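Local coordinates for vanadium-dependent bromoperoxidase (Corallina officinalis, PDB 1QHB), which catalyses the halogenation of organic substrates with bromide and hydrogen peroxide, using bound vanadate, and works as a homododecamer, at residues Asp133-Asp138 and Glu572-Thr577; Leu155-Ala160 and Asn193-Phe198; Ser381-Val386 and Thr494-Phe499; Gly412-Asn417 and Val433-Leu438. One frame throughout, in Å; residues are numbered along the deposited sequence.

Interaction 1: Asp133-Asp138 and Glu572-Thr577; sequences DLEGPD and EEQSLT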
loop_
_atom_site.group_PDB
_atom_site.type_symbol
_atom_site.label_atom_id
_atom_site.label_comp_id
_atom_site.label_asym_id
_atom_site.label_seq_id
_atom_site.Cartn_x
_atom_site.Cartn_y
_atom_site.Cartn_z
ATOM N N ASP A 133 10.643 7.901 -22.790
ATOM C CA ASP A 133 11.276 6.771 -23.446
ATOM C C ASP A 133 11.190 5.624 -22.426
ATOM O O ASP A 133 11.283 5.904 -21.242
ATOM C CB ASP A 133 12.760 6.968 -23.783
ATOM C CG ASP A 133 13.151 6.087 -24.966
ATOM O OD1 ASP A 133 13.477 4.924 -24.747
ATOM O OD2 ASP A 133 13.085 6.545 -26.144
ATOM N N LEU A 134 11.123 4.402 -22.916
ATOM C CA LEU A 134 11.068 3.219 -22.121
ATOM C C LEU A 134 12.414 2.818 -21.528
ATOM O O LEU A 134 12.481 1.997 -20.585
ATOM C CB LEU A 134 10.433 2.078 -22.948
ATOM C CG LEU A 134 8.987 2.300 -23.405
ATOM C CD1 LEU A 134 8.437 1.019 -24.035
ATOM C CD2 LEU A 134 8.041 2.774 -22.303
ATOM N N GLU A 135 13.518 3.391 -22.012
ATOM C CA GLU A 135 14.812 2.990 -21.419
ATOM C C GLU A 135 15.759 4.160 -21.385
ATOM O O GLU A 135 15.671 5.069 -22.239
ATOM C CB GLU A 135 15.425 1.826 -22.180
ATOM C CG GLU A 135 15.884 2.145 -23.591
ATOM C CD GLU A 135 16.473 1.006 -24.370
ATOM O OE1 GLU A 135 16.532 -0.162 -23.877
ATOM O OE2 GLU A 135 16.895 1.259 -25.518
ATOM N N GLY A 136 16.703 4.126 -20.471
ATOM C CA GLY A 136 17.684 5.218 -20.373
ATOM C C GLY A 136 17.180 6.419 -19.610
ATOM O O GLY A 136 16.010 6.545 -19.250
ATOM N N PRO A 137 18.091 7.347 -19.313
ATOM C CA PRO A 137 17.735 8.579 -18.644
ATOM C C PRO A 137 16.692 9.390 -19.395
ATOM O O PRO A 137 16.763 9.485 -20.652
ATOM C CB PRO A 137 19.019 9.392 -18.619
ATOM C CG PRO A 137 20.089 8.433 -18.933
ATOM C CD PRO A 137 19.528 7.296 -19.710
ATOM N N ASP A 138 15.749 9.932 -18.626
ATOM C CA ASP A 138 14.698 10.749 -19.298
ATOM C C ASP A 138 15.413 11.919 -19.966
ATOM O O ASP A 138 16.393 12.428 -19.450
ATOM C CB ASP A 138 13.599 11.185 -18.318
ATOM C CG ASP A 138 12.649 12.224 -18.869
ATOM O OD1 ASP A 138 11.829 11.819 -19.737
ATOM O OD2 ASP A 138 12.600 13.426 -18.544
ATOM N N GLU A 572 23.339 0.606 -17.911
ATOM C CA GLU A 572 23.062 0.293 -16.491
ATOM C C GLU A 572 21.669 -0.285 -16.242
ATOM O O GLU A 572 21.538 -1.215 -15.454
ATOM C CB GLU A 572 23.147 1.501 -15.543
ATOM C CG GLU A 572 24.568 2.082 -15.571
ATOM C CD GLU A 572 24.668 3.354 -14.744
ATOM O OE1 GLU A 572 23.611 3.987 -14.507
ATOM O OE2 GLU A 572 25.804 3.697 -14.344
ATOM N N GLU A 573 20.670 0.284 -16.908
ATOM C CA GLU A 573 19.304 -0.219 -16.770
ATOM C C GLU A 573 19.136 -1.599 -17.387
ATOM O O GLU A 573 18.439 -2.412 -16.744
ATOM C CB GLU A 573 18.335 0.762 -17.420
ATOM C CG GLU A 573 18.137 1.974 -16.508
ATOM C CD GLU A 573 17.501 3.113 -17.308
ATOM O OE1 GLU A 573 16.491 2.911 -18.015
ATOM O OE2 GLU A 573 18.083 4.212 -17.178
ATOM N N GLN A 574 19.791 -1.835 -18.499
ATOM C CA GLN A 574 19.747 -3.129 -19.154
ATOM C C GLN A 574 20.505 -4.200 -18.417
ATOM O O GLN A 574 20.222 -5.397 -18.605
ATOM C CB GLN A 574 20.317 -2.994 -20.577
ATOM C CG GLN A 574 19.210 -2.452 -21.497
ATOM C CD GLN A 574 19.707 -2.458 -22.960
ATOM O OE1 GLN A 574 20.790 -2.922 -23.273
ATOM N NE2 GLN A 574 18.869 -1.935 -23.843
ATOM N N SER A 575 21.383 -3.856 -17.484
ATOM C CA SER A 575 22.136 -4.839 -16.735
ATOM C C SER A 575 21.217 -5.611 -15.810
ATOM O O SER A 575 21.544 -6.744 -15.461
ATOM C CB SER A 575 23.272 -4.205 -15.926
ATOM O OG SER A 575 22.749 -3.414 -14.870
ATOM N N LEU A 576 20.028 -5.107 -15.465
ATOM C CA LEU A 576 19.109 -5.847 -14.625
ATOM C C LEU A 576 18.447 -6.983 -15.372
ATOM O O LEU A 576 17.889 -7.839 -14.713
ATOM C CB LEU A 576 18.045 -4.927 -14.046
ATOM C CG LEU A 576 18.583 -3.741 -13.209
ATOM C CD1 LEU A 576 17.406 -2.841 -12.872
ATOM C CD2 LEU A 576 19.271 -4.228 -11.950
ATOM N N THR A 577 18.550 -7.079 -16.693
ATOM C CA THR A 577 17.866 -8.120 -17.431
ATOM C C THR A 577 18.580 -9.424 -17.615
ATOM O O THR A 577 17.927 -10.374 -18.060
ATOM C CB THR A 577 17.543 -7.547 -18.852
ATOM O OG1 THR A 577 18.777 -7.247 -19.539
ATOM C CG2 THR A 577 16.757 -6.266 -18.752
#

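Interaction 2: Leu155-Ala160 and Asn193-Phe198; sequences LIAEMA and NGLEWF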
loop_
_atom_site.group_PDB
_atom_site.type_symbol
_atom_site.label_atom_id
_atom_site.label_comp_id
_atom_site.label_asym_id
_atom_site.label_seq_id
_atom_site.Cartn_x
_atom_site.Cartn_y
_atom_site.Cartn_z
ATOM N N LEU A 155 33.807 32.595 -27.917
ATOM C CA LEU A 155 33.027 32.684 -29.156
ATOM C C LEU A 155 33.888 33.305 -30.241
ATOM O O LEU A 155 33.879 32.916 -31.433
ATOM C CB LEU A 155 31.757 33.478 -28.859
ATOM C CG LEU A 155 30.677 33.674 -29.920
ATOM C CD1 LEU A 155 31.044 34.840 -30.829
ATOM C CD2 LEU A 155 30.462 32.451 -30.785
ATOM N N ILE A 156 34.684 34.310 -29.842
ATOM C CA ILE A 156 35.602 34.938 -30.792
ATOM C C ILE A 156 36.488 33.865 -31.426
ATOM O O ILE A 156 36.578 33.776 -32.661
ATOM C CB ILE A 156 36.433 36.029 -30.121
ATOM C CG1 ILE A 156 35.524 37.184 -29.684
ATOM C CG2 ILE A 156 37.520 36.514 -31.083
ATOM C CD1 ILE A 156 36.228 38.115 -28.722
ATOM N N ALA A 157 37.142 33.060 -30.583
ATOM C CA ALA A 157 37.949 31.966 -31.100
ATOM C C ALA A 157 37.134 30.952 -31.884
ATOM O O ALA A 157 37.699 30.345 -32.776
ATOM C CB ALA A 157 38.588 31.196 -29.925
ATOM N N GLU A 158 35.913 30.578 -31.514
ATOM C CA GLU A 158 35.102 29.641 -32.241
ATOM C C GLU A 158 34.789 30.201 -33.635
ATOM O O GLU A 158 34.811 29.392 -34.586
ATOM C CB GLU A 158 33.769 29.420 -31.493
ATOM C CG GLU A 158 34.014 28.477 -30.281
ATOM C CD GLU A 158 32.750 28.092 -29.570
ATOM O OE1 GLU A 158 31.695 28.785 -29.653
ATOM O OE2 GLU A 158 32.766 27.048 -28.885
ATOM N N MET A 159 34.417 31.487 -33.723
ATOM C CA MET A 159 34.116 32.059 -35.033
ATOM C C MET A 159 35.363 32.142 -35.917
ATOM O O MET A 159 35.315 31.762 -37.088
ATOM C CB MET A 159 33.462 33.429 -34.966
ATOM C CG MET A 159 32.017 33.410 -34.510
ATOM S SD MET A 159 30.990 32.279 -35.455
ATOM C CE MET A 159 30.873 33.064 -37.042
ATOM N N ALA A 160 36.507 32.511 -35.360
ATOM C CA ALA A 160 37.762 32.581 -36.136
ATOM C C ALA A 160 38.049 31.220 -36.743
ATOM O O ALA A 160 38.328 31.106 -37.933
ATOM C CB ALA A 160 38.950 32.964 -35.267
ATOM N N ASN A 193 46.480 31.648 -32.871
ATOM C CA ASN A 193 47.316 31.817 -31.685
ATOM C C ASN A 193 47.413 33.276 -31.221
ATOM O O ASN A 193 47.963 33.538 -30.142
ATOM C CB ASN A 193 48.717 31.249 -31.829
ATOM C CG ASN A 193 48.730 29.738 -31.752
ATOM O OD1 ASN A 193 47.860 29.171 -31.086
ATOM N ND2 ASN A 193 49.670 29.081 -32.407
ATOM N N GLY A 194 46.835 34.214 -31.941
ATOM C CA GLY A 194 46.780 35.576 -31.491
ATOM C C GLY A 194 45.524 35.798 -30.675
ATOM O O GLY A 194 45.339 36.922 -30.274
ATOM N N LEU A 195 44.641 34.831 -30.482
ATOM C CA LEU A 195 43.419 35.045 -29.729
ATOM C C LEU A 195 43.597 34.526 -28.320
ATOM O O LEU A 195 44.123 33.453 -28.038
ATOM C CB LEU A 195 42.221 34.376 -30.400
ATOM C CG LEU A 195 42.027 34.742 -31.881
ATOM C CD1 LEU A 195 40.937 33.873 -32.479
ATOM C CD2 LEU A 195 41.660 36.219 -31.978
ATOM N N GLU A 196 43.113 35.302 -27.359
ATOM C CA GLU A 196 43.191 35.003 -25.936
ATOM C C GLU A 196 42.680 33.628 -25.560
ATOM O O GLU A 196 43.297 32.972 -24.705
ATOM C CB GLU A 196 42.383 36.106 -25.242
ATOM C CG GLU A 196 42.248 35.927 -23.741
ATOM C CD GLU A 196 41.294 36.956 -23.143
ATOM O OE1 GLU A 196 40.752 37.844 -23.844
ATOM O OE2 GLU A 196 41.116 36.850 -21.913
ATOM N N TRP A 197 41.586 33.125 -26.133
ATOM C CA TRP A 197 41.127 31.782 -25.785
ATOM C C TRP A 197 42.253 30.760 -25.852
ATOM O O TRP A 197 42.540 29.949 -24.940
ATOM C CB TRP A 197 39.991 31.350 -26.719
ATOM C CG TRP A 197 39.317 30.074 -26.271
ATOM C CD1 TRP A 197 39.349 28.875 -26.935
ATOM C CD2 TRP A 197 38.559 29.849 -25.086
ATOM N NE1 TRP A 197 38.687 27.931 -26.220
ATOM C CE2 TRP A 197 38.171 28.504 -25.081
ATOM C CE3 TRP A 197 38.134 30.682 -24.029
ATOM C CZ2 TRP A 197 37.371 27.927 -24.080
ATOM C CZ3 TRP A 197 37.342 30.136 -23.034
ATOM C CH2 TRP A 197 36.998 28.765 -23.061
ATOM N N PHE A 198 43.001 30.793 -26.976
ATOM C CA PHE A 198 44.081 29.842 -27.170
ATOM C C PHE A 198 45.417 30.220 -26.532
ATOM O O PHE A 198 46.157 29.303 -26.157
ATOM C CB PHE A 198 44.326 29.626 -28.673
ATOM C CG PHE A 198 43.170 29.096 -29.477
ATOM C CD1 PHE A 198 42.752 27.782 -29.356
ATOM C CD2 PHE A 198 42.541 29.881 -30.420
ATOM C CE1 PHE A 198 41.702 27.267 -30.095
ATOM C CE2 PHE A 198 41.488 29.407 -31.187
ATOM C CZ PHE A 198 41.062 28.097 -31.021
#

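Interaction 3: Ser381-Val386 and Thr494-Phe499; sequences SLVTEV and TILKAF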
loop_
_atom_site.group_PDB
_atom_site.type_symbol
_atom_site.label_atom_id
_atom_site.label_comp_id
_atom_site.label_asym_id
_atom_site.label_seq_id
_atom_site.Cartn_x
_atom_site.Cartn_y
_atom_site.Cartn_z
ATOM N N SER A 381 22.355 -4.214 -32.708
ATOM C CA SER A 381 21.118 -3.501 -32.373
ATOM C C SER A 381 21.333 -2.383 -31.363
ATOM O O SER A 381 20.712 -1.321 -31.400
ATOM C CB SER A 381 20.069 -4.457 -31.822
ATOM O OG SER A 381 19.352 -5.107 -32.856
ATOM N N LEU A 382 22.217 -2.654 -30.412
ATOM C CA LEU A 382 22.488 -1.713 -29.322
ATOM C C LEU A 382 23.120 -0.433 -29.830
ATOM O O LEU A 382 22.732 0.650 -29.372
ATOM C CB LEU A 382 23.319 -2.393 -28.233
ATOM C CG LEU A 382 23.429 -1.802 -26.833
ATOM C CD1 LEU A 382 22.072 -1.363 -26.316
ATOM C CD2 LEU A 382 24.045 -2.789 -25.842
ATOM N N VAL A 383 24.013 -0.482 -30.843
ATOM C CA VAL A 383 24.652 0.761 -31.274
ATOM C C VAL A 383 23.677 1.713 -31.938
ATOM O O VAL A 383 23.846 2.950 -32.014
ATOM C CB VAL A 383 25.844 0.380 -32.166
ATOM C CG1 VAL A 383 25.387 -0.201 -33.506
ATOM C CG2 VAL A 383 26.689 1.612 -32.432
ATOM N N THR A 384 22.663 1.141 -32.590
ATOM C CA THR A 384 21.684 1.950 -33.337
ATOM C C THR A 384 20.531 2.364 -32.449
ATOM O O THR A 384 20.046 3.472 -32.623
ATOM C CB THR A 384 21.096 1.171 -34.543
ATOM O OG1 THR A 384 20.520 -0.051 -34.051
ATOM C CG2 THR A 384 22.179 0.783 -35.531
ATOM N N GLU A 385 20.142 1.555 -31.463
ATOM C CA GLU A 385 18.972 1.899 -30.624
ATOM C C GLU A 385 19.217 3.050 -29.673
ATOM O O GLU A 385 18.258 3.745 -29.319
ATOM C CB GLU A 385 18.469 0.681 -29.865
ATOM C CG GLU A 385 18.854 0.553 -28.390
ATOM C CD GLU A 385 18.387 -0.755 -27.784
ATOM O OE1 GLU A 385 18.550 -1.810 -28.433
ATOM O OE2 GLU A 385 17.836 -0.790 -26.640
ATOM N N VAL A 386 20.460 3.318 -29.268
ATOM C CA VAL A 386 20.709 4.436 -28.358
ATOM C C VAL A 386 20.521 5.739 -29.106
ATOM O O VAL A 386 20.438 6.742 -28.427
ATOM C CB VAL A 386 22.121 4.415 -27.766
ATOM C CG1 VAL A 386 22.308 3.121 -26.992
ATOM C CG2 VAL A 386 23.259 4.500 -28.808
ATOM N N THR A 494 30.458 5.099 -27.344
ATOM C CA THR A 494 30.441 4.588 -25.976
ATOM C C THR A 494 29.974 3.135 -26.004
ATOM O O THR A 494 30.707 2.284 -25.451
ATOM C CB THR A 494 29.537 5.445 -25.074
ATOM O OG1 THR A 494 30.138 6.738 -25.050
ATOM C CG2 THR A 494 29.476 4.934 -23.629
ATOM N N ILE A 495 28.949 2.824 -26.815
ATOM C CA ILE A 495 28.499 1.422 -26.883
ATOM C C ILE A 495 29.575 0.535 -27.469
ATOM O O ILE A 495 29.808 -0.618 -27.035
ATOM C CB ILE A 495 27.227 1.326 -27.760
ATOM C CG1 ILE A 495 25.992 1.929 -27.131
ATOM C CG2 ILE A 495 26.914 -0.146 -28.151
ATOM C CD1 ILE A 495 25.687 1.485 -25.685
ATOM N N LEU A 496 30.164 0.957 -28.590
ATOM C CA LEU A 496 31.207 0.171 -29.232
ATOM C C LEU A 496 32.443 0.030 -28.334
ATOM O O LEU A 496 33.049 -1.036 -28.362
ATOM C CB LEU A 496 31.611 0.821 -30.568
ATOM C CG LEU A 496 30.541 0.858 -31.665
ATOM C CD1 LEU A 496 31.048 1.696 -32.852
ATOM C CD2 LEU A 496 30.157 -0.535 -32.103
ATOM N N LYS A 497 32.862 1.071 -27.603
ATOM C CA LYS A 497 34.070 0.862 -26.773
ATOM C C LYS A 497 33.717 -0.070 -25.608
ATOM O O LYS A 497 34.599 -0.760 -25.173
ATOM C CB LYS A 497 34.651 2.145 -26.239
ATOM C CG LYS A 497 35.186 3.176 -27.222
ATOM C CD LYS A 497 35.795 4.358 -26.525
ATOM C CE LYS A 497 34.745 5.162 -25.799
ATOM N NZ LYS A 497 35.175 6.506 -25.318
ATOM N N ALA A 498 32.505 -0.176 -25.091
ATOM C CA ALA A 498 32.114 -1.092 -24.064
ATOM C C ALA A 498 32.085 -2.518 -24.637
ATOM O O ALA A 498 32.434 -3.463 -23.927
ATOM C CB ALA A 498 30.691 -0.818 -23.539
ATOM N N PHE A 499 31.562 -2.667 -25.847
ATOM C CA PHE A 499 31.329 -4.013 -26.338
ATOM C C PHE A 499 32.560 -4.700 -26.904
ATOM O O PHE A 499 32.618 -5.941 -26.903
ATOM C CB PHE A 499 30.256 -3.891 -27.440
ATOM C CG PHE A 499 29.317 -5.053 -27.386
ATOM C CD1 PHE A 499 29.682 -6.273 -27.909
ATOM C CD2 PHE A 499 28.097 -4.911 -26.788
ATOM C CE1 PHE A 499 28.800 -7.343 -27.848
ATOM C CE2 PHE A 499 27.229 -5.971 -26.679
ATOM C CZ PHE A 499 27.583 -7.182 -27.223
#

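Interaction 4: Gly412-Asn417 and Val433-Leu438; sequences GLISVN and VLVEEL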
loop_
_atom_site.group_PDB
_atom_site.type_symbol
_atom_site.label_atom_id
_atom_site.label_comp_id
_atom_site.label_asym_id
_atom_site.label_seq_id
_atom_site.Cartn_x
_atom_site.Cartn_y
_atom_site.Cartn_z
ATOM N N GLY A 412 26.089 36.687 -39.909
ATOM C CA GLY A 412 25.152 37.728 -40.321
ATOM C C GLY A 412 25.338 38.975 -39.439
ATOM O O GLY A 412 25.257 40.122 -39.917
ATOM N N LEU A 413 25.500 38.801 -38.120
ATOM C CA LEU A 413 25.631 39.919 -37.201
ATOM C C LEU A 413 26.924 40.661 -37.454
ATOM O O LEU A 413 27.012 41.879 -37.363
ATOM C CB LEU A 413 25.619 39.456 -35.726
ATOM C CG LEU A 413 24.315 38.823 -35.191
ATOM C CD1 LEU A 413 24.520 38.364 -33.755
ATOM C CD2 LEU A 413 23.150 39.795 -35.322
ATOM N N ILE A 414 27.989 39.945 -37.681
ATOM C CA ILE A 414 29.310 40.474 -37.993
ATOM C C ILE A 414 29.255 41.228 -39.318
ATOM O O ILE A 414 29.769 42.336 -39.362
ATOM C CB ILE A 414 30.276 39.284 -38.132
ATOM C CG1 ILE A 414 30.502 38.672 -36.743
ATOM C CG2 ILE A 414 31.551 39.701 -38.839
ATOM C CD1 ILE A 414 31.369 37.420 -36.739
ATOM N N SER A 415 28.649 40.647 -40.375
ATOM C CA SER A 415 28.640 41.365 -41.644
ATOM C C SER A 415 27.914 42.702 -41.546
ATOM O O SER A 415 28.405 43.757 -41.985
ATOM C CB SER A 415 28.004 40.491 -42.740
ATOM O OG SER A 415 28.436 41.108 -43.971
ATOM N N VAL A 416 26.717 42.703 -40.952
ATOM C CA VAL A 416 25.941 43.931 -40.782
ATOM C C VAL A 416 26.684 44.954 -39.943
ATOM O O VAL A 416 26.729 46.121 -40.343
ATOM C CB VAL A 416 24.582 43.606 -40.163
ATOM C CG1 VAL A 416 23.823 44.838 -39.690
ATOM C CG2 VAL A 416 23.793 42.819 -41.195
ATOM N N ASN A 417 27.252 44.581 -38.780
ATOM C CA ASN A 417 27.985 45.548 -37.968
ATOM C C ASN A 417 29.192 46.167 -38.662
ATOM O O ASN A 417 29.484 47.379 -38.530
ATOM C CB ASN A 417 28.468 44.828 -36.714
ATOM C CG ASN A 417 29.444 45.516 -35.796
ATOM O OD1 ASN A 417 30.640 45.710 -36.026
ATOM N ND2 ASN A 417 28.977 45.923 -34.619
ATOM N N VAL A 433 33.599 43.948 -30.461
ATOM C CA VAL A 433 34.869 43.302 -30.131
ATOM C C VAL A 433 35.087 42.052 -30.960
ATOM O O VAL A 433 36.204 41.787 -31.381
ATOM C CB VAL A 433 34.895 43.008 -28.642
ATOM C CG1 VAL A 433 36.135 42.225 -28.221
ATOM C CG2 VAL A 433 34.827 44.329 -27.882
ATOM N N LEU A 434 34.022 41.323 -31.253
ATOM C CA LEU A 434 34.126 40.130 -32.104
ATOM C C LEU A 434 34.616 40.579 -33.479
ATOM O O LEU A 434 35.595 40.039 -34.003
ATOM C CB LEU A 434 32.747 39.466 -32.105
ATOM C CG LEU A 434 32.398 38.319 -33.045
ATOM C CD1 LEU A 434 33.287 37.105 -32.889
ATOM C CD2 LEU A 434 30.955 37.891 -32.797
ATOM N N VAL A 435 34.030 41.655 -34.027
ATOM C CA VAL A 435 34.477 42.153 -35.334
ATOM C C VAL A 435 35.902 42.673 -35.273
ATOM O O VAL A 435 36.707 42.330 -36.145
ATOM C CB VAL A 435 33.517 43.242 -35.862
ATOM C CG1 VAL A 435 34.047 43.959 -37.082
ATOM C CG2 VAL A 435 32.162 42.635 -36.154
ATOM N N GLU A 436 36.268 43.435 -34.233
ATOM C CA GLU A 436 37.623 43.976 -34.204
ATOM C C GLU A 436 38.692 42.899 -34.173
ATOM O O GLU A 436 39.705 42.991 -34.871
ATOM C CB GLU A 436 37.753 44.898 -32.994
ATOM C CG GLU A 436 39.155 45.455 -32.801
ATOM C CD GLU A 436 39.288 46.042 -31.405
ATOM O OE1 GLU A 436 38.521 46.983 -31.092
ATOM O OE2 GLU A 436 40.139 45.567 -30.625
ATOM N N GLU A 437 38.518 41.883 -33.321
ATOM C CA GLU A 437 39.511 40.834 -33.208
ATOM C C GLU A 437 39.625 39.910 -34.413
ATOM O O GLU A 437 40.676 39.272 -34.476
ATOM C CB GLU A 437 39.183 39.911 -32.023
ATOM C CG GLU A 437 38.873 40.693 -30.770
ATOM C CD GLU A 437 40.026 40.751 -29.801
ATOM O OE1 GLU A 437 41.164 40.406 -30.182
ATOM O OE2 GLU A 437 39.717 41.138 -28.653
ATOM N N LEU A 438 38.624 39.786 -35.261
ATOM C CA LEU A 438 38.727 38.945 -36.449
ATOM C C LEU A 438 39.090 39.724 -37.701
ATOM O O LEU A 438 38.961 39.159 -38.804
ATOM C CB LEU A 438 37.344 38.319 -36.731
ATOM C CG LEU A 438 36.794 37.346 -35.686
ATOM C CD1 LEU A 438 35.416 36.881 -36.117
ATOM C CD2 LEU A 438 37.766 36.184 -35.512
#

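Interaction 1: Asp133-Asp138 and Glu572-Thr577
An Asx-turn loop, D133-D138, docks on helix 553-574 through two hydrogen bonds, G136 to E573 and E135 to Q574. In the first, the backbone N of G136 donates to OE1 of E573 over 2.7 Å. The N-H...O angle is 141°, and the amide comes in from above the carboxylate plane rather than within it. The other carboxylate oxygen, OE2, lies against CA and C of the same glycine, 3.4 Å from each. Its main polar partners are arginines: OE1 forms a salt bridge with R19 of a second subunit and OE2 one with R29 of the same chain, which together should fix its rotation and favour the charged form. In the second bond, NE2 of Q574 reaches OE1 of E135 over 2.9 Å. The donor again lies above the carboxylate, whereas the acceptor sits close to the amide plane of Q574; the two flat groups are turned 52° apart. E135 reaches this amide from an extended chain whose CG lies between the backbone N and the carbonyl carbon. Within the loop, OD1 of D133 takes the N-H of E135 over 3.1 Å with its anti lone pair, and the D133 carboxylate is held in turn by salt bridges to R389 and K392. G136 has a positive phi, at which a side chain would jam against the preceding carbonyl O. The Asx turn thus stands at a charged subunit interface, where E573 pairs with the neighbouring R19.

Interaction 2: Leu155-Ala160 and Asn193-Phe198
The rings of W197 and F198 both meet the methyl group of A157, each at an oblique angle. CE2 of F198 is 3.6 Å from CB of A157, with CD2 and CZ a little farther off. On the indole, CG and CD1 stand 3.9 Å from the same methyl, while CB of W197 comes nearer still, at 3.5 Å. The two rings also meet one another: CD1 of W197 lies over one face of F198, offset toward the rim. The first torsions set this up, since the indole extends anti to the backbone N of W197 (chi1 -170°) whereas the phenyl group extends anti to the carbonyl carbon of F198 (chi1 -60°), and the methyl fits against both. Alongside, L195 reaches helix 153-167 with both branches. Its CD1 lies 3.5 Å from CB of A160 and 3.8 Å from CA of A157, bridging one turn of the helix, and its CD2 meets CG2 of I156 at 4.2 Å. L195 holds the N-cap position of helix 196-199, where its hydrocarbon side chain offers no polar cap and packs instead. L192 of helix 182-192 touches A160 and F198, and V433 and L434 of helix 432-437 lie against I156. R214 bonds the carbonyl oxygens of E196 and W197. With no hydrogen bond or charge pair across it, this buried contact depends on close fit and exclusion of water; the small alanines let L195 reach the backbone at A157, while both aromatic residues close on the A157 methyl.

Interaction 3: Ser381-Val386 and Thr494-Phe499
Apolar side chains make the whole contact, and I495 is its centre, set among L382, V383 and V386. Its CG1 lies 3.9 Å from CG1 of V386, the two side chains lying alongside and pointing opposite ways. CD1 reaches CG of L382 (4.1 Å), the two side chains standing nearly perpendicular. CG1 beside the backbone N of I495 (chi1 -70°) leaves CG2 anti to it, pointing at the backbone of V383, 4.0 Å from its CA. Beside this group, CG2 of V383 touches CG of L496 at 4.0 Å, the two side chains crossing at a slant. The helices run nearly antiparallel, their axes at 156° and 9.4 Å apart, within the helical core characteristic of vanadium haloperoxidases and related PAP2 phosphatases; helix 484-499 begins at the vanadate-site residues G484 and H485. Helix 553-574 adds L571 against L382, and L534 of helix 530-548 packs on L496. An aromatic contact flanks the pair, F499 and H378 meeting edge-to-face. Polar interactions lie on the far side of helix 381-386: E385 forms a salt bridge with R389 of a second subunit, and T384 hydrogen-bonds T384 of that same subunit.

Interaction 4: Gly412-Asn417 and Val433-Leu438
I414 and L434 stand nearly perpendicular, and the end of the isoleucine does the touching. Its CD1 meets CG of L434 at 3.9 Å, and its CG1 lies 4.0 Å from CD2 of the same leucine. An extended chain (chi2 176°) carries CD1 far enough to meet CD1 of L438 as well, at 4.1 Å. The other branch of I414 faces a different neighbour: CG2 lies 4.0 Å from CG2 of V435, the two side chains running side by side with reversed headings. Helices 407-422 and 432-437 thus form a helix-loop-helix pair packed close to perpendicular, with axes 80° apart and 9.9 Å distant; L438 comes just where the second of them gives way to helix 439-456. One turn on from I414, N417 lies obliquely across V435. Its OD1 approaches CG2 of the valine at 3.4 Å, a contact of a polar atom with a methyl group. The amide is placed by its other end, since ND2 donates to O of F428 and OD1 of D432, residues of the connection between the two helices and the start of the second. CG of N417 stands anti to its backbone nitrogen (chi1 170°), which sends the amide out over the valine. Helix 153-167 packs on the same group, with Y163 against I414, L155 and I156 against L434, and A160 against L438.

Overall arrangement
The four contacts form two pairs on opposite sides of the chain's centre. Interactions 1 and 3 have centres 13 Å apart and both touch the second subunit. OE2 of E135 lies 2.5 Å from OE2 of E385, two carboxylates unusually close, though the exact separation is uncertain, and Q574 packs on L382. Interactions 2 and 4, also 13 Å between centres, meet at helix 153-167, which carries one segment of interaction 2 and packs on interaction 4: CB of A160 meets CD2 of L438 at 3.4 Å and CD1 of L155 meets CD2 of L434 at 3.6 Å. Centres of the two pairs stand 35 to 46 Å apart. Interaction 1 encloses the other three along the chain. All lie away from the calcium and vanadate sites.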